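PDB 4CCS: CBIX from Paracoccus pantotrophus, which is the terminal enzyme of siroheme biosynthesis in denitrifying bacteria, probably a chelatase that inserts ferrous iron into sirohydrochlorin. Local coordinates for residues Y60-A65 with A217-S222; M64-F69 with L89-S94; A104-A109 with R174-P179. One frame throughout, in Å; residues are numbered along the deposited sequence. Where two conformers were deposited one is given.

Contact 1 of 3, residues Y60-A65 with A217-S222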
# COMPACT_ATOMS: atom_id res chain seq x y z
N TYR A 60 10.71 -1.15 -7.69
CA TYR A 60 9.91 -0.45 -6.68
C TYR A 60 8.82 -1.46 -6.23
O TYR A 60 7.86 -1.67 -6.97
CB TYR A 60 9.29 0.86 -7.18
CG TYR A 60 8.54 1.62 -6.10
CD1 TYR A 60 7.19 1.37 -5.86
CD2 TYR A 60 9.18 2.58 -5.31
CE1 TYR A 60 6.49 2.05 -4.86
CE2 TYR A 60 8.49 3.27 -4.31
CZ TYR A 60 7.15 3.00 -4.08
OH TYR A 60 6.46 3.70 -3.12
N PRO A 61 8.99 -2.08 -5.06
CA PRO A 61 8.00 -3.06 -4.60
C PRO A 61 6.79 -2.42 -3.93
O PRO A 61 6.93 -1.63 -2.99
CB PRO A 61 8.80 -3.95 -3.64
CG PRO A 61 9.97 -3.11 -3.18
CD PRO A 61 10.09 -1.91 -4.08
N LEU A 62 5.57 -2.79 -4.38
CA LEU A 62 4.33 -2.30 -3.76
C LEU A 62 4.01 -3.14 -2.50
O LEU A 62 2.91 -3.69 -2.37
CB LEU A 62 3.16 -2.36 -4.77
CG LEU A 62 3.18 -1.37 -5.94
CD1 LEU A 62 2.00 -1.63 -6.88
CD2 LEU A 62 3.13 0.08 -5.46
N PHE A 63 4.99 -3.29 -1.61
CA PHE A 63 4.83 -4.09 -0.38
C PHE A 63 4.62 -3.14 0.80
O PHE A 63 5.02 -1.98 0.72
CB PHE A 63 6.03 -5.02 -0.17
CG PHE A 63 6.43 -5.92 -1.33
CD1 PHE A 63 5.56 -6.17 -2.39
CD2 PHE A 63 7.66 -6.58 -1.33
CE1 PHE A 63 5.93 -7.01 -3.45
CE2 PHE A 63 8.04 -7.41 -2.39
CZ PHE A 63 7.17 -7.62 -3.44
N MET A 64 3.99 -3.63 1.89
CA MET A 64 3.69 -2.80 3.07
C MET A 64 4.86 -2.66 4.06
O MET A 64 4.85 -1.74 4.88
CB MET A 64 2.43 -3.29 3.81
CG MET A 64 1.15 -3.29 2.95
SD MET A 64 0.89 -1.86 1.86
CE MET A 64 0.67 -0.52 3.04
N ALA A 65 5.83 -3.57 4.01
CA ALA A 65 7.01 -3.54 4.89
C ALA A 65 8.15 -4.34 4.28
O ALA A 65 7.97 -5.01 3.26
CB ALA A 65 6.66 -4.10 6.27
N ALA A 217 2.93 10.27 -8.26
CA ALA A 217 3.93 11.30 -7.94
C ALA A 217 4.82 10.87 -6.78
O ALA A 217 6.03 11.05 -6.85
CB ALA A 217 3.25 12.62 -7.63
N MET A 218 4.24 10.18 -5.78
CA MET A 218 4.97 9.65 -4.63
C MET A 218 6.00 8.60 -5.10
O MET A 218 7.17 8.68 -4.71
CB MET A 218 3.97 9.07 -3.60
CG MET A 218 4.63 8.58 -2.34
SD MET A 218 3.50 7.74 -1.19
CE MET A 218 3.57 6.09 -1.87
N ILE A 219 5.58 7.65 -5.95
CA ILE A 219 6.48 6.61 -6.48
C ILE A 219 7.59 7.26 -7.34
O ILE A 219 8.76 6.91 -7.19
CB ILE A 219 5.69 5.52 -7.26
CG1 ILE A 219 4.62 4.84 -6.35
CG2 ILE A 219 6.64 4.48 -7.88
CD1 ILE A 219 3.73 3.73 -7.06
N ALA A 220 7.20 8.20 -8.21
CA ALA A 220 8.15 8.93 -9.06
C ALA A 220 9.28 9.59 -8.23
O ALA A 220 10.45 9.48 -8.59
CB ALA A 220 7.41 9.98 -9.88
N GLU A 221 8.91 10.23 -7.10
CA GLU A 221 9.90 10.91 -6.24
C GLU A 221 10.85 9.93 -5.60
O GLU A 221 12.03 10.22 -5.51
CB GLU A 221 9.25 11.86 -5.20
CG GLU A 221 8.45 13.00 -5.82
CD GLU A 221 9.17 13.94 -6.78
OE1 GLU A 221 10.41 14.08 -6.68
OE2 GLU A 221 8.49 14.56 -7.62
N SER A 222 10.35 8.72 -5.24
CA SER A 222 11.18 7.66 -4.68
C SER A 222 12.14 7.06 -5.72
O SER A 222 13.27 6.72 -5.36
CB SER A 222 10.31 6.60 -4.02
OG SER A 222 9.74 7.17 -2.85

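Contact 2 of 3, residues M64-F69 with L89-S94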
# COMPACT_ATOMS: atom_id res chain seq x y z
N MET A 64 3.99 -3.63 1.89
CA MET A 64 3.69 -2.80 3.07
C MET A 64 4.86 -2.66 4.06
O MET A 64 4.85 -1.74 4.88
CB MET A 64 2.43 -3.29 3.81
CG MET A 64 1.15 -3.29 2.95
SD MET A 64 0.89 -1.86 1.86
CE MET A 64 0.67 -0.52 3.04
N ALA A 65 5.83 -3.57 4.01
CA ALA A 65 7.01 -3.54 4.89
C ALA A 65 8.15 -4.34 4.28
O ALA A 65 7.97 -5.01 3.26
CB ALA A 65 6.66 -4.10 6.27
N THR A 66 9.34 -4.22 4.88
CA THR A 66 10.56 -4.95 4.54
C THR A 66 10.47 -6.28 5.33
O THR A 66 9.80 -6.33 6.36
CB THR A 66 11.77 -4.07 4.90
OG1 THR A 66 11.72 -2.87 4.13
CG2 THR A 66 13.12 -4.75 4.67
N GLY A 67 11.11 -7.35 4.85
CA GLY A 67 11.10 -8.65 5.52
C GLY A 67 11.74 -9.73 4.66
O GLY A 67 12.54 -9.42 3.77
N TRP A 68 11.38 -11.00 4.92
CA TRP A 68 11.89 -12.17 4.19
C TRP A 68 11.69 -12.03 2.67
O TRP A 68 12.58 -12.43 1.91
CB TRP A 68 11.24 -13.47 4.71
CG TRP A 68 11.53 -14.68 3.86
CD1 TRP A 68 12.66 -15.44 3.87
CD2 TRP A 68 10.67 -15.23 2.85
NE1 TRP A 68 12.56 -16.45 2.94
CE2 TRP A 68 11.35 -16.34 2.29
CE3 TRP A 68 9.39 -14.91 2.36
CZ2 TRP A 68 10.79 -17.13 1.28
CZ3 TRP A 68 8.84 -15.69 1.36
CH2 TRP A 68 9.53 -16.79 0.83
N PHE A 69 10.54 -11.47 2.23
CA PHE A 69 10.28 -11.30 0.81
C PHE A 69 11.25 -10.31 0.15
O PHE A 69 11.91 -10.69 -0.82
CB PHE A 69 8.81 -10.93 0.53
CG PHE A 69 8.27 -11.55 -0.73
CD1 PHE A 69 8.56 -11.00 -1.98
CD2 PHE A 69 7.50 -12.71 -0.68
CE1 PHE A 69 8.08 -11.60 -3.15
CE2 PHE A 69 7.01 -13.29 -1.86
CZ PHE A 69 7.30 -12.73 -3.08
N LEU A 89 14.34 -1.07 -4.24
CA LEU A 89 14.10 0.18 -3.53
C LEU A 89 13.26 -0.07 -2.25
O LEU A 89 12.69 -1.16 -2.12
CB LEU A 89 13.39 1.20 -4.44
CG LEU A 89 14.04 1.52 -5.80
CD1 LEU A 89 13.31 2.65 -6.48
CD2 LEU A 89 15.54 1.81 -5.68
N PRO A 90 13.18 0.94 -1.32
CA PRO A 90 12.31 0.80 -0.15
C PRO A 90 10.86 0.61 -0.63
O PRO A 90 10.46 1.23 -1.63
CB PRO A 90 12.48 2.13 0.58
CG PRO A 90 13.89 2.50 0.30
CD PRO A 90 14.15 2.04 -1.11
N PRO A 91 10.09 -0.25 0.04
CA PRO A 91 8.71 -0.53 -0.40
C PRO A 91 7.72 0.62 -0.19
O PRO A 91 7.97 1.53 0.60
CB PRO A 91 8.34 -1.76 0.43
CG PRO A 91 9.11 -1.60 1.68
CD PRO A 91 10.43 -1.04 1.24
N PHE A 92 6.57 0.54 -0.89
CA PHE A 92 5.44 1.47 -0.82
C PHE A 92 5.09 1.83 0.64
O PHE A 92 4.89 3.00 0.96
CB PHE A 92 4.20 0.84 -1.52
CG PHE A 92 2.91 1.64 -1.42
CD1 PHE A 92 2.61 2.62 -2.35
CD2 PHE A 92 2.01 1.41 -0.38
CE1 PHE A 92 1.41 3.36 -2.25
CE2 PHE A 92 0.84 2.16 -0.27
CZ PHE A 92 0.55 3.13 -1.20
N GLY A 93 5.03 0.81 1.53
CA GLY A 93 4.67 1.02 2.94
C GLY A 93 5.64 1.93 3.71
O GLY A 93 5.22 2.62 4.64
N SER A 94 6.93 1.93 3.32
CA SER A 94 7.96 2.75 3.97
C SER A 94 8.25 4.04 3.20
O SER A 94 9.18 4.77 3.55
CB SER A 94 9.24 1.93 4.16
OG SER A 94 9.86 1.67 2.91
O HOH W 1 12.86 0.31 3.64

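Contact 3 of 3, residues A104-A109 with R174-P179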
# COMPACT_ATOMS: atom_id res chain seq x y z
N ALA A 104 -3.89 13.74 4.03
CA ALA A 104 -4.63 14.51 3.02
C ALA A 104 -5.95 13.79 2.64
O ALA A 104 -6.99 14.43 2.53
CB ALA A 104 -3.77 14.71 1.80
N LEU A 105 -5.90 12.44 2.47
CA LEU A 105 -7.12 11.69 2.11
C LEU A 105 -8.17 11.76 3.22
O LEU A 105 -9.34 12.00 2.94
CB LEU A 105 -6.78 10.23 1.81
CG LEU A 105 -6.04 9.95 0.50
CD1 LEU A 105 -5.46 8.55 0.53
CD2 LEU A 105 -6.97 10.12 -0.72
N ILE A 106 -7.74 11.60 4.48
CA ILE A 106 -8.63 11.65 5.64
C ILE A 106 -9.21 13.06 5.86
O ILE A 106 -10.41 13.20 6.13
CB ILE A 106 -7.91 11.06 6.88
CG1 ILE A 106 -7.85 9.52 6.78
CG2 ILE A 106 -8.59 11.47 8.17
CD1 ILE A 106 -6.78 8.88 7.61
N ALA A 107 -8.36 14.10 5.72
CA ALA A 107 -8.78 15.50 5.85
C ALA A 107 -9.81 15.85 4.76
O ALA A 107 -10.84 16.44 5.08
CB ALA A 107 -7.58 16.44 5.78
N GLN A 108 -9.55 15.43 3.51
CA GLN A 108 -10.48 15.64 2.37
C GLN A 108 -11.84 14.96 2.66
O GLN A 108 -12.90 15.58 2.49
CB GLN A 108 -9.88 15.11 1.05
CG GLN A 108 -10.76 15.31 -0.19
CD GLN A 108 -10.87 14.14 -1.17
OE1 GLN A 108 -10.01 13.24 -1.25
NE2 GLN A 108 -11.93 14.14 -1.98
N ALA A 109 -11.78 13.71 3.16
CA ALA A 109 -12.98 12.91 3.49
C ALA A 109 -13.82 13.58 4.57
O ALA A 109 -15.02 13.74 4.37
CB ALA A 109 -12.58 11.51 3.93
N ARG A 174 -19.20 9.45 13.55
CA ARG A 174 -18.16 10.31 12.98
C ARG A 174 -16.84 9.61 13.12
O ARG A 174 -16.08 9.82 14.08
CB ARG A 174 -18.16 11.71 13.63
CG ARG A 174 -19.27 12.59 13.12
CD ARG A 174 -19.28 13.92 13.83
NE ARG A 174 -20.32 14.80 13.30
CZ ARG A 174 -20.31 16.12 13.40
NH1 ARG A 174 -19.33 16.74 14.04
NH2 ARG A 174 -21.29 16.84 12.87
N ALA A 175 -16.61 8.69 12.19
CA ALA A 175 -15.42 7.86 12.12
C ALA A 175 -15.08 7.60 10.67
O ALA A 175 -15.98 7.54 9.82
CB ALA A 175 -15.66 6.53 12.85
N ILE A 176 -13.78 7.50 10.37
CA ILE A 176 -13.30 7.26 9.01
C ILE A 176 -12.33 6.10 9.07
O ILE A 176 -11.38 6.12 9.86
CB ILE A 176 -12.61 8.51 8.38
CG1 ILE A 176 -13.57 9.70 8.19
CG2 ILE A 176 -11.91 8.17 7.06
CD1 ILE A 176 -12.90 11.05 8.01
N CYS A 177 -12.54 5.10 8.20
CA CYS A 177 -11.64 3.98 8.03
C CYS A 177 -10.88 4.11 6.70
O CYS A 177 -11.48 4.19 5.62
CB CYS A 177 -12.39 2.65 8.11
SG CYS A 177 -11.34 1.21 7.82
N LEU A 178 -9.55 4.13 6.78
CA LEU A 178 -8.66 4.16 5.63
C LEU A 178 -7.99 2.78 5.47
O LEU A 178 -7.23 2.37 6.38
CB LEU A 178 -7.59 5.26 5.79
CG LEU A 178 -6.53 5.33 4.67
CD1 LEU A 178 -7.19 5.61 3.27
CD2 LEU A 178 -5.49 6.38 5.00
N PRO A 179 -8.23 2.06 4.35
CA PRO A 179 -7.58 0.76 4.12
C PRO A 179 -6.15 0.99 3.66
O PRO A 179 -5.91 1.59 2.60
CB PRO A 179 -8.43 0.11 3.02
CG PRO A 179 -9.75 0.81 3.08
CD PRO A 179 -9.38 2.23 3.44

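Contact 1 of 3, residues Y60-A65 with A217-S222
In the half of the chelatase fold built on the parallel sheet that holds strand 57-61, the C-terminal helix 215-226 packs over the end of that strand, and Tyr60 with Ile219 forms the centre of the contact. Ile219 lays its CG2 methyl over one face of the phenol ring: a CH-pi contact with CG2 3.7 Å from the centroid of the Tyr60 ring and only 10° off its normal. The other branch of the same isoleucine runs towards the hydroxyl end, where Ile219 CG1 lies 3.7 Å from Tyr60 CE1. Tyr60 reaches the helix because its CG stands anti to the backbone N (chi1 -176°), which carries the ring out from the strand. One turn further along the helix, Ser222 CB approaches obliquely at 3.8 Å from Tyr60 CE2. No hydrogen bond joins the two segments directly, but the hydroxyls of Tyr60 and Ser222 meet at one carboxylate oxygen, Asp95 OD2, which ties strand end and helix through a third residue. Leu62, at the centre of an inverse gamma turn, has its CD2 at the edge of the Tyr60 ring, in the ring plane, and Leu62 CD2 meets Ile219 CD1 at 4.0 Å; Leu26 of helix 16-30 touches both residues. Met218 bends at chi3 (85°), which brings its terminal methyl to the phenol: Met218 CE lies 4.0 Å from Tyr60 OH.

Contact 2 of 3, residues M64-F69 with L89-S94
Met64 meets Phe92 and Gly93 where the two loops of a beta-alpha-beta unit come together: strand 57-61, helix 68-80 and strand 87-88, the two strands being parallel neighbours in one sheet. The Met64 chain starts away from the 3-10 turn 92-94 but bends at chi2 (-41°) and again at chi3, coming to lie alongside the Phe92 side chain and pointing the same way. This Met-aromatic contact is oblique, with SD 5.4 Å from the centroid of the Phe92 ring and 74° off the normal; Met64 SD and CE each lie 4.1 Å from Phe92 CD2. The Met64 backbone comes closer still: Gly93 CA approaches Met64 O at 3.4 Å in a nearly straight CA-H...O contact (166° at the hydrogen). With no side chain on Gly93, the two backbones pass with CA atoms of Met64 and Gly93 just 3.9 Å apart. At Ala65 the backbone does the touching, its carbonyl carbon C lying 3.9 Å from Pro91 CG, while helix 134-146 meets its methyl through Ala134 and Pro135. Thr66 then crosses the Pro91 ring at about a right angle, and Thr66 OG1 lies 3.7 Å from Pro91 CD and 3.8 Å from Pro91 CG. Within the turn, the backbone bond from Ser94 N to Pro91 O measures 2.9 Å.

Contact 3 of 3, residues A104-A109 with R174-P179
Ile106 fits its side chain between Ile176 and Leu178, two residues that project from the same face of strand 175-179 with Cys177 turned the other way. The arrangement is the helix-on-sheet packing of an alpha/beta fold: the axes of helix 104-109 and strand 175-179 approach to 9.7 Å, and their N-to-C directions differ by 145°, so the two run roughly antiparallel. Ile106 is the central bump. Its CB does not point straight at the strand, but the CG1 branch extends there (chi2 159°), and the terminal methyl settles against Leu178, with Ile106 CD1 3.8 Å from Leu178 CD2. Nearer its base the same branch meets the preceding projection of the strand, Ile106 CG1 lying 4.3 Å from Ile176 CG2. Ile176 is the answering bump from the strand. Its CD1 methyl enters the shallow hollow between the Ile106 carbonyl and the small Ala109 side chain, 3.8 Å from Ile106 O and 4.1 Å from Ala109 CB; an alanine methyl takes up little room, which lets the isoleucine tip sit close to the helix backbone. At the other end Leu105 closes the row more loosely, its CD1 standing 4.4 Å from Leu178 CD1. Side chain meets side chain only through aliphatic groups, and no hydrogen bond crosses. Leu122 of strand 121-126 touches both Ile106 and Ile176, Leu206 beyond strand 204-205 meets Ala109, and within helix 98-113 itself Ala110 and Cys102 extend the interface along Ile176 and Leu178.

Contacts 1 and 2 lie by the sheet that holds strand 57-61, contact 3 on the sheet that holds strand 175-179. The helices cross over: 98-113 follows the first sheet's strands yet packs on the second, and 215-226 follows the second's yet packs on the first. Contacts 1 and 3 are both buried, but contact 1 turns on an aromatic face, whereas contact 3 brings together aliphatic side chains, with one methyl against a backbone carbonyl. Contact 2 is partly buried: loop meets loop, with backbone atoms, a proline ring and a methionine sulfur doing much of the touching. It adjoins contact 1, where Phe63 O probably bonds Gly93 N at 2.9 Å; contact 3 touches neither.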